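Local coordinates for glutamine amidotransferase domain-containing protein (Thermotoga maritima, PDB 1O1Y) that probably hydrolyses glutamine to release ammonia for transfer to an acceptor, as glutamine amidotransferases of this class do, though its own acceptor is not established, at residues E30-E35 with G227-L232; K135-F140 with T161-S166; Y58-L63 with S231-M236. One frame throughout, in Å; residues are numbered along the deposited sequence. Where two conformers were deposited one is given.

Contact 1 (E30-E35 with G227-L232); sequences EDIFRE and GLLRSL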
# COMPACT_ATOMS: atom_id res chain seq x y z
N GLU A 30 7.70 -9.13 -2.41
CA GLU A 30 8.34 -10.37 -1.95
C GLU A 30 9.54 -10.80 -2.84
O GLU A 30 10.60 -11.21 -2.35
CB GLU A 30 7.32 -11.52 -1.89
CG GLU A 30 7.62 -12.53 -0.85
CD GLU A 30 6.47 -13.50 -0.70
OE1 GLU A 30 5.46 -13.18 -0.03
OE2 GLU A 30 6.58 -14.56 -1.30
N ASP A 31 9.33 -10.72 -4.15
CA ASP A 31 10.34 -11.01 -5.13
C ASP A 31 11.54 -10.05 -4.96
O ASP A 31 12.70 -10.48 -5.02
CB ASP A 31 9.76 -10.83 -6.53
CG ASP A 31 8.58 -11.79 -6.80
OD1 ASP A 31 8.66 -12.97 -6.39
OD2 ASP A 31 7.58 -11.43 -7.45
N ILE A 32 11.24 -8.78 -4.77
CA ILE A 32 12.29 -7.79 -4.56
C ILE A 32 13.06 -8.05 -3.28
O ILE A 32 14.29 -7.98 -3.27
CB ILE A 32 11.75 -6.39 -4.59
CG1 ILE A 32 11.21 -6.07 -5.98
CG2 ILE A 32 12.85 -5.40 -4.17
CD1 ILE A 32 10.38 -4.82 -6.03
N PHE A 33 12.36 -8.36 -2.20
CA PHE A 33 13.03 -8.61 -0.92
C PHE A 33 13.90 -9.81 -1.07
O PHE A 33 15.04 -9.85 -0.59
CB PHE A 33 12.01 -8.84 0.20
CG PHE A 33 11.14 -7.67 0.54
CD1 PHE A 33 11.33 -6.38 0.01
CD2 PHE A 33 10.09 -7.86 1.44
CE1 PHE A 33 10.47 -5.33 0.33
CE2 PHE A 33 9.24 -6.80 1.77
CZ PHE A 33 9.42 -5.54 1.23
N ARG A 34 13.39 -10.85 -1.75
CA ARG A 34 14.20 -12.02 -1.95
C ARG A 34 15.46 -11.75 -2.81
O ARG A 34 16.53 -12.27 -2.51
CB ARG A 34 13.37 -13.18 -2.55
CG ARG A 34 12.48 -13.84 -1.50
CD ARG A 34 11.62 -15.01 -2.03
NE ARG A 34 10.52 -15.36 -1.10
CZ ARG A 34 10.67 -16.06 0.04
NH1 ARG A 34 11.88 -16.47 0.44
NH2 ARG A 34 9.62 -16.34 0.80
N GLU A 35 15.29 -10.99 -3.87
CA GLU A 35 16.38 -10.59 -4.79
C GLU A 35 17.49 -9.91 -4.01
O GLU A 35 18.65 -10.14 -4.28
CB GLU A 35 15.82 -9.67 -5.86
CG GLU A 35 15.08 -10.49 -6.92
CD GLU A 35 14.10 -9.72 -7.80
OE1 GLU A 35 14.27 -8.49 -7.94
OE2 GLU A 35 13.17 -10.38 -8.38
N GLY A 227 10.27 -2.04 -11.50
CA GLY A 227 11.42 -1.18 -11.48
C GLY A 227 11.20 0.05 -10.59
O GLY A 227 12.09 0.45 -9.82
N LEU A 228 10.02 0.67 -10.69
CA LEU A 228 9.68 1.82 -9.85
C LEU A 228 9.57 1.45 -8.35
O LEU A 228 10.05 2.16 -7.48
CB LEU A 228 8.39 2.44 -10.33
CG LEU A 228 8.44 3.08 -11.73
CD1 LEU A 228 7.05 3.52 -12.15
CD2 LEU A 228 9.37 4.22 -11.75
N LEU A 229 8.99 0.30 -8.10
CA LEU A 229 8.82 -0.23 -6.76
C LEU A 229 10.21 -0.48 -6.13
O LEU A 229 10.44 -0.13 -4.96
CB LEU A 229 7.98 -1.49 -6.85
CG LEU A 229 7.65 -2.23 -5.54
CD1 LEU A 229 7.08 -1.32 -4.45
CD2 LEU A 229 6.70 -3.43 -5.83
N ARG A 230 11.13 -1.05 -6.90
CA ARG A 230 12.52 -1.25 -6.45
C ARG A 230 13.15 0.10 -6.07
O ARG A 230 13.81 0.23 -5.03
CB ARG A 230 13.42 -1.83 -7.52
CG ARG A 230 13.40 -3.24 -7.68
CD ARG A 230 14.45 -3.72 -8.68
NE ARG A 230 14.19 -5.08 -9.08
CZ ARG A 230 13.87 -5.47 -10.30
NH1 ARG A 230 13.66 -4.58 -11.26
NH2 ARG A 230 13.71 -6.76 -10.54
N SER A 231 12.94 1.11 -6.92
CA SER A 231 13.52 2.43 -6.68
C SER A 231 12.96 2.99 -5.37
O SER A 231 13.72 3.57 -4.58
CB SER A 231 13.25 3.39 -7.84
OG SER A 231 14.01 2.97 -8.97
N LEU A 232 11.64 2.96 -5.23
CA LEU A 232 10.97 3.42 -4.02
C LEU A 232 11.56 2.75 -2.77
O LEU A 232 11.92 3.43 -1.81
CB LEU A 232 9.46 3.24 -4.11
CG LEU A 232 8.67 3.60 -2.83
CD1 LEU A 232 8.85 5.11 -2.50
CD2 LEU A 232 7.25 3.22 -3.04
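Ile-32 sends its CD1 methyl between two neighbours on helix 211-237, 3.8 Å from Leu-229 CG and 3.8 Å from Arg-230 CG. Its CG1 is anti to the carbonyl carbon (chi1 -65°) and the arm continues extended to CD1, which carries that methyl across to Leu-229 and to the aliphatic root of the arginine. Arg-230 then stretches from CG to NE past Ile-32 and meets Glu-35 at about a right angle. Its NH2 donates to Glu-35 OE1 over 3.2 Å in a nearly straight bond. The oxygen sits in the guanidinium plane, whereas the nitrogen reaches its syn side from 26° out of the carboxylate plane. The other oxygen, Glu-35 OE2, pairs with Lys-226, so two positive groups share one carboxylate at the solvent-facing border of the contact. Deeper in, Ile-32 also touches Leu-233, one turn beyond Leu-229. The short axes pass 10.7 Å apart at a signed angle of -58°, and a few long side chains bridge that spacing. Such packing of neighbouring helices on one face of a central mixed sheet is characteristic of the flavodoxin-like alpha/beta fold of glutamine amidotransferase domains.

Contact 2 (K135-F140 with T161-S166); sequences KFFREF and TRVFTS. With SO4 (sulfate ion), chain F.
Phe-137 and Phe-164 form a T-shaped (edge-to-face) pair at the heart of an aromatic cluster that Phe-140 completes, joining the loop between strands 125-130 and 143-150 to strand 161-165 of the central mixed sheet. The edge of Phe-164 points at one face of Phe-137: the planes stand at 86°, the centroids are 5.1 Å apart, and Phe-164 CE2 lies 3.6 Å from Phe-137 CD1, displaced toward the rim of the ring it faces. Phe-137 has CG anti to the carbonyl carbon, beside the backbone N, with its ring turned across the CA-CB bond (chi2 -81°), presenting a broad face to the strand. Phe-164 adopts nearly the same torsions, but its ring approaches with CE2 and CZ foremost. Beside this pair Val-163 places CG1 3.7 Å from Phe-137 CD2. Two consecutive strand residues can both face the loop because Val-163 and Phe-164 form a classic beta bulge opposite Gly-173. A type I turn from Phe-137 to Phe-140 brings the third ring back toward the first; Phe-137 CD1 sits over the centre of the Phe-140 ring. Phe-140 meets Phe-164 obliquely, with Phe-140 CD2 3.8 Å from Phe-164 CZ. Further out, Phe-184 makes another edge-to-face pair with Phe-164, while Leu-232 and Leu-228 of helix 211-237 touch Phe-137 and Phe-140. Arg-138, within the same turn, takes a different course, bent at chi2 and chi3. Its NH2 bonds to Asp-133 O, and its terminal NH1 reaches a sulfate ion, probably from the crystallisation liquor, donating to O2 at 3.1 Å with an N-H...O angle of 156°.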
# COMPACT_ATOMS: atom_id res chain seq x y z
N LYS A 135 11.71 13.12 -3.01
CA LYS A 135 12.84 12.27 -3.36
C LYS A 135 12.51 10.78 -3.46
O LYS A 135 13.13 10.09 -4.28
CB LYS A 135 13.96 12.46 -2.33
CG LYS A 135 13.64 11.93 -0.93
CD LYS A 135 14.85 12.17 0.03
CE LYS A 135 14.53 11.71 1.45
NZ LYS A 135 15.74 11.90 2.33
N PHE A 136 11.59 10.29 -2.66
CA PHE A 136 11.28 8.86 -2.67
C PHE A 136 10.75 8.42 -4.03
O PHE A 136 10.87 7.26 -4.39
CB PHE A 136 10.24 8.48 -1.60
CG PHE A 136 10.73 8.62 -0.21
CD1 PHE A 136 12.01 8.19 0.15
CD2 PHE A 136 9.92 9.17 0.78
CE1 PHE A 136 12.48 8.29 1.44
CE2 PHE A 136 10.41 9.29 2.10
CZ PHE A 136 11.68 8.84 2.41
N PHE A 137 10.09 9.36 -4.72
CA PHE A 137 9.41 9.08 -5.99
C PHE A 137 10.10 9.74 -7.18
O PHE A 137 9.51 9.85 -8.24
CB PHE A 137 7.95 9.51 -5.88
CG PHE A 137 7.18 8.67 -4.91
CD1 PHE A 137 6.70 7.45 -5.29
CD2 PHE A 137 7.05 9.05 -3.58
CE1 PHE A 137 5.99 6.65 -4.42
CE2 PHE A 137 6.33 8.22 -2.69
CZ PHE A 137 5.82 7.05 -3.10
N ARG A 138 11.35 10.15 -7.01
CA ARG A 138 12.07 10.83 -8.06
C ARG A 138 12.13 10.09 -9.39
O ARG A 138 12.09 10.70 -10.46
CB ARG A 138 13.47 11.19 -7.58
CG ARG A 138 14.16 12.32 -8.32
CD ARG A 138 14.97 13.31 -7.37
NE ARG A 138 14.17 13.98 -6.30
CZ ARG A 138 14.69 14.51 -5.18
NH1 ARG A 138 15.98 14.44 -4.93
NH2 ARG A 138 13.91 15.10 -4.28
N GLU A 139 12.16 8.76 -9.35
CA GLU A 139 12.24 7.97 -10.58
C GLU A 139 10.88 7.79 -11.24
O GLU A 139 10.82 7.28 -12.38
CB GLU A 139 12.79 6.58 -10.30
CG GLU A 139 14.29 6.56 -10.13
CD GLU A 139 14.75 7.28 -8.89
OE1 GLU A 139 15.64 8.16 -9.01
OE2 GLU A 139 14.23 6.96 -7.80
N PHE A 140 9.80 8.19 -10.55
CA PHE A 140 8.46 7.91 -11.06
C PHE A 140 8.11 8.94 -12.13
O PHE A 140 8.51 10.09 -12.02
CB PHE A 140 7.42 7.96 -9.93
CG PHE A 140 7.38 6.73 -9.05
CD1 PHE A 140 8.49 6.31 -8.35
CD2 PHE A 140 6.20 6.04 -8.88
CE1 PHE A 140 8.43 5.20 -7.54
CE2 PHE A 140 6.13 4.94 -8.07
CZ PHE A 140 7.27 4.49 -7.41
N THR A 161 2.64 15.97 2.50
CA THR A 161 2.79 16.41 1.12
C THR A 161 2.05 15.51 0.21
O THR A 161 2.28 14.31 0.23
CB THR A 161 4.28 16.37 0.78
OG1 THR A 161 4.92 17.31 1.63
CG2 THR A 161 4.53 16.91 -0.64
N ARG A 162 1.16 16.04 -0.62
CA ARG A 162 0.54 15.21 -1.66
C ARG A 162 1.58 14.90 -2.73
O ARG A 162 2.27 15.80 -3.19
CB ARG A 162 -0.60 15.96 -2.35
CG ARG A 162 -1.37 15.09 -3.36
CD ARG A 162 -2.52 15.79 -4.07
NE ARG A 162 -3.57 16.18 -3.13
CZ ARG A 162 -3.82 17.41 -2.68
NH1 ARG A 162 -3.14 18.50 -3.08
NH2 ARG A 162 -4.81 17.54 -1.80
N VAL A 163 1.69 13.63 -3.08
CA VAL A 163 2.61 13.19 -4.12
C VAL A 163 1.88 12.69 -5.36
O VAL A 163 2.43 12.81 -6.47
CB VAL A 163 3.61 12.14 -3.57
CG1 VAL A 163 4.59 11.65 -4.66
CG2 VAL A 163 4.44 12.79 -2.47
N PHE A 164 0.73 12.08 -5.18
CA PHE A 164 -0.08 11.64 -6.30
C PHE A 164 -1.53 12.11 -6.22
O PHE A 164 -2.16 12.10 -5.15
CB PHE A 164 -0.08 10.12 -6.45
CG PHE A 164 1.29 9.53 -6.73
CD1 PHE A 164 1.79 9.46 -8.04
CD2 PHE A 164 2.08 9.10 -5.69
CE1 PHE A 164 3.05 8.95 -8.30
CE2 PHE A 164 3.34 8.60 -5.97
CZ PHE A 164 3.83 8.53 -7.27
N THR A 165 -2.06 12.41 -7.39
CA THR A 165 -3.47 12.72 -7.58
C THR A 165 -4.06 11.90 -8.72
O THR A 165 -3.39 11.10 -9.33
CB THR A 165 -3.61 14.24 -7.79
OG1 THR A 165 -4.99 14.64 -7.64
CG2 THR A 165 -3.22 14.65 -9.19
N SER A 166 -5.34 12.12 -9.00
CA SER A 166 -6.01 11.48 -10.11
C SER A 166 -7.23 12.26 -10.52
O SER A 166 -7.69 13.17 -9.83
CB SER A 166 -6.43 10.06 -9.76
OG SER A 166 -7.43 10.02 -8.74
S SO4 F . 18.48 12.14 -6.05
O1 SO4 F . 18.18 11.34 -7.18
O2 SO4 F . 18.47 13.52 -6.52
O3 SO4 F . 19.78 11.94 -5.50
O4 SO4 F . 17.52 11.89 -5.05

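Contact 3 (Y58-L63 with S231-M236); sequences YSLVVL and SLLERM. With SO4 (sulfate ion), chain F.
Leu-60 meets both Leu-233 and Met-236 (a selenomethionine) at about a right angle, offering one methyl branch to each. Its CD2 lies 3.8 Å from Leu-233 CD2, and its CD1 lies 3.9 Å from Met-236 CE. The leucine stem stands anti to the backbone N (chi1 170°) and points from the strand toward the helix, splitting its fork between residues almost one turn apart. Leu-233 leaves the helix to the side and brings only its end close. Met-236 points toward the strand and bends at its last torsion (chi3 74°), which turns CE onto the leucine methyl. Around this meeting, Leu-233 also touches Met-29 and Phe-33 of helix 28-35, and Met-236 touches Leu-97 of strand 96-98. Arg-235, between the two apolar residues in sequence, has a separate role: NH1 donates to sulfate O4 at 2.8 Å and NH2 to sulfate O1 at 2.9 Å, both nearly straight, a two-pronged grip in the guanidinium plane. No hydrogen bond crosses from strand to helix, so this buried junction between the central sheet and helix 211-237 rests on methyl-to-methyl dispersion and exclusion of water.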
# COMPACT_ATOMS: atom_id res chain seq x y z
N TYR A 58 13.16 -3.67 12.80
CA TYR A 58 12.72 -3.54 11.43
C TYR A 58 13.20 -2.22 10.81
O TYR A 58 13.12 -1.16 11.43
CB TYR A 58 11.19 -3.58 11.35
CG TYR A 58 10.66 -4.92 11.76
CD1 TYR A 58 10.77 -6.01 10.93
CD2 TYR A 58 10.05 -5.09 13.01
CE1 TYR A 58 10.30 -7.27 11.32
CE2 TYR A 58 9.56 -6.33 13.41
CZ TYR A 58 9.68 -7.41 12.56
OH TYR A 58 9.20 -8.62 12.97
N SER A 59 13.67 -2.30 9.57
CA SER A 59 14.12 -1.14 8.78
C SER A 59 13.03 -0.47 7.96
O SER A 59 13.23 0.66 7.44
CB SER A 59 15.19 -1.61 7.79
OG SER A 59 16.26 -2.19 8.47
N LEU A 60 11.91 -1.18 7.80
CA LEU A 60 10.80 -0.75 7.00
C LEU A 60 9.59 -1.53 7.49
O LEU A 60 9.67 -2.72 7.77
CB LEU A 60 11.03 -1.08 5.52
CG LEU A 60 9.88 -0.90 4.56
CD1 LEU A 60 9.49 0.56 4.40
CD2 LEU A 60 10.25 -1.54 3.18
N VAL A 61 8.47 -0.85 7.55
CA VAL A 61 7.20 -1.46 7.83
C VAL A 61 6.29 -1.20 6.67
O VAL A 61 6.10 -0.05 6.26
CB VAL A 61 6.56 -0.91 9.12
CG1 VAL A 61 5.16 -1.57 9.35
CG2 VAL A 61 7.49 -1.16 10.31
N VAL A 62 5.67 -2.25 6.16
CA VAL A 62 4.67 -2.13 5.10
C VAL A 62 3.31 -2.53 5.67
O VAL A 62 3.17 -3.61 6.21
CB VAL A 62 5.03 -3.04 3.93
CG1 VAL A 62 3.99 -2.95 2.80
CG2 VAL A 62 6.38 -2.72 3.38
N LEU A 63 2.34 -1.64 5.54
CA LEU A 63 0.97 -1.93 5.94
C LEU A 63 0.09 -2.10 4.70
O LEU A 63 -0.15 -1.16 3.97
CB LEU A 63 0.45 -0.83 6.83
CG LEU A 63 -0.97 -1.00 7.40
CD1 LEU A 63 -1.04 -2.23 8.28
CD2 LEU A 63 -1.41 0.20 8.19
N SER A 231 12.94 1.11 -6.92
CA SER A 231 13.52 2.43 -6.68
C SER A 231 12.96 2.99 -5.37
O SER A 231 13.72 3.57 -4.58
CB SER A 231 13.25 3.39 -7.84
OG SER A 231 14.01 2.97 -8.97
N LEU A 232 11.64 2.96 -5.23
CA LEU A 232 10.97 3.42 -4.02
C LEU A 232 11.56 2.75 -2.77
O LEU A 232 11.92 3.43 -1.81
CB LEU A 232 9.46 3.24 -4.11
CG LEU A 232 8.67 3.60 -2.83
CD1 LEU A 232 8.85 5.11 -2.50
CD2 LEU A 232 7.25 3.22 -3.04
N LEU A 233 11.64 1.43 -2.79
CA LEU A 233 12.08 0.66 -1.64
C LEU A 233 13.52 0.97 -1.30
O LEU A 233 13.84 1.19 -0.13
CB LEU A 233 11.87 -0.82 -1.88
CG LEU A 233 10.42 -1.29 -1.94
CD1 LEU A 233 10.39 -2.69 -2.55
CD2 LEU A 233 9.70 -1.26 -0.60
N GLU A 234 14.38 1.07 -2.31
CA GLU A 234 15.75 1.38 -2.06
C GLU A 234 15.90 2.74 -1.39
O GLU A 234 16.71 2.92 -0.48
CB GLU A 234 16.57 1.33 -3.36
CG GLU A 234 16.72 -0.10 -3.93
CD GLU A 234 17.25 -0.10 -5.37
OE1 GLU A 234 17.16 -1.15 -6.05
OE2 GLU A 234 17.78 0.94 -5.80
N ARG A 235 15.14 3.70 -1.87
CA ARG A 235 15.21 5.04 -1.32
C ARG A 235 14.65 5.11 0.10
O ARG A 235 15.20 5.81 0.96
CB ARG A 235 14.47 6.00 -2.25
CG ARG A 235 15.31 6.48 -3.41
CD ARG A 235 14.48 7.17 -4.48
NE ARG A 235 15.33 7.51 -5.60
CZ ARG A 235 15.99 8.65 -5.73
NH1 ARG A 235 15.99 9.57 -4.78
NH2 ARG A 235 16.78 8.81 -6.79
N MSE A 236 13.60 4.35 0.37
CA MSE A 236 12.99 4.37 1.71
C MSE A 236 13.89 3.80 2.78
O MSE A 236 13.91 4.32 3.89
CB MSE A 236 11.68 3.65 1.74
CG MSE A 236 10.60 4.43 1.01
SE MSE A 236 8.88 3.59 1.11
CE MSE A 236 8.54 4.10 3.04
S SO4 F . 18.48 12.14 -6.05
O1 SO4 F . 18.18 11.34 -7.18
O2 SO4 F . 18.47 13.52 -6.52
O3 SO4 F . 19.78 11.94 -5.50
O4 SO4 F . 17.52 11.89 -5.05

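How the contacts relate
From the N terminus, helix 28-35 comes first and is met near the end of the chain by residues 227-232, so contact 1 closes the longest loop. Strand segment 58-63 follows and packs against 231-236, about one turn further along the same helix 211-237; the loops of contacts 1 and 3 therefore overlap and end on shared residues Ser-231 and Leu-232. Contact 2 closes a short loop lying within both. Strand 60-63, helix 28-35 and loop 135-140 all meet helix 211-237, and the loop links that helix to strand 161-165. The bound sulfate, held by Arg-138 and Arg-235, is a further tie between contacts 2 and 3.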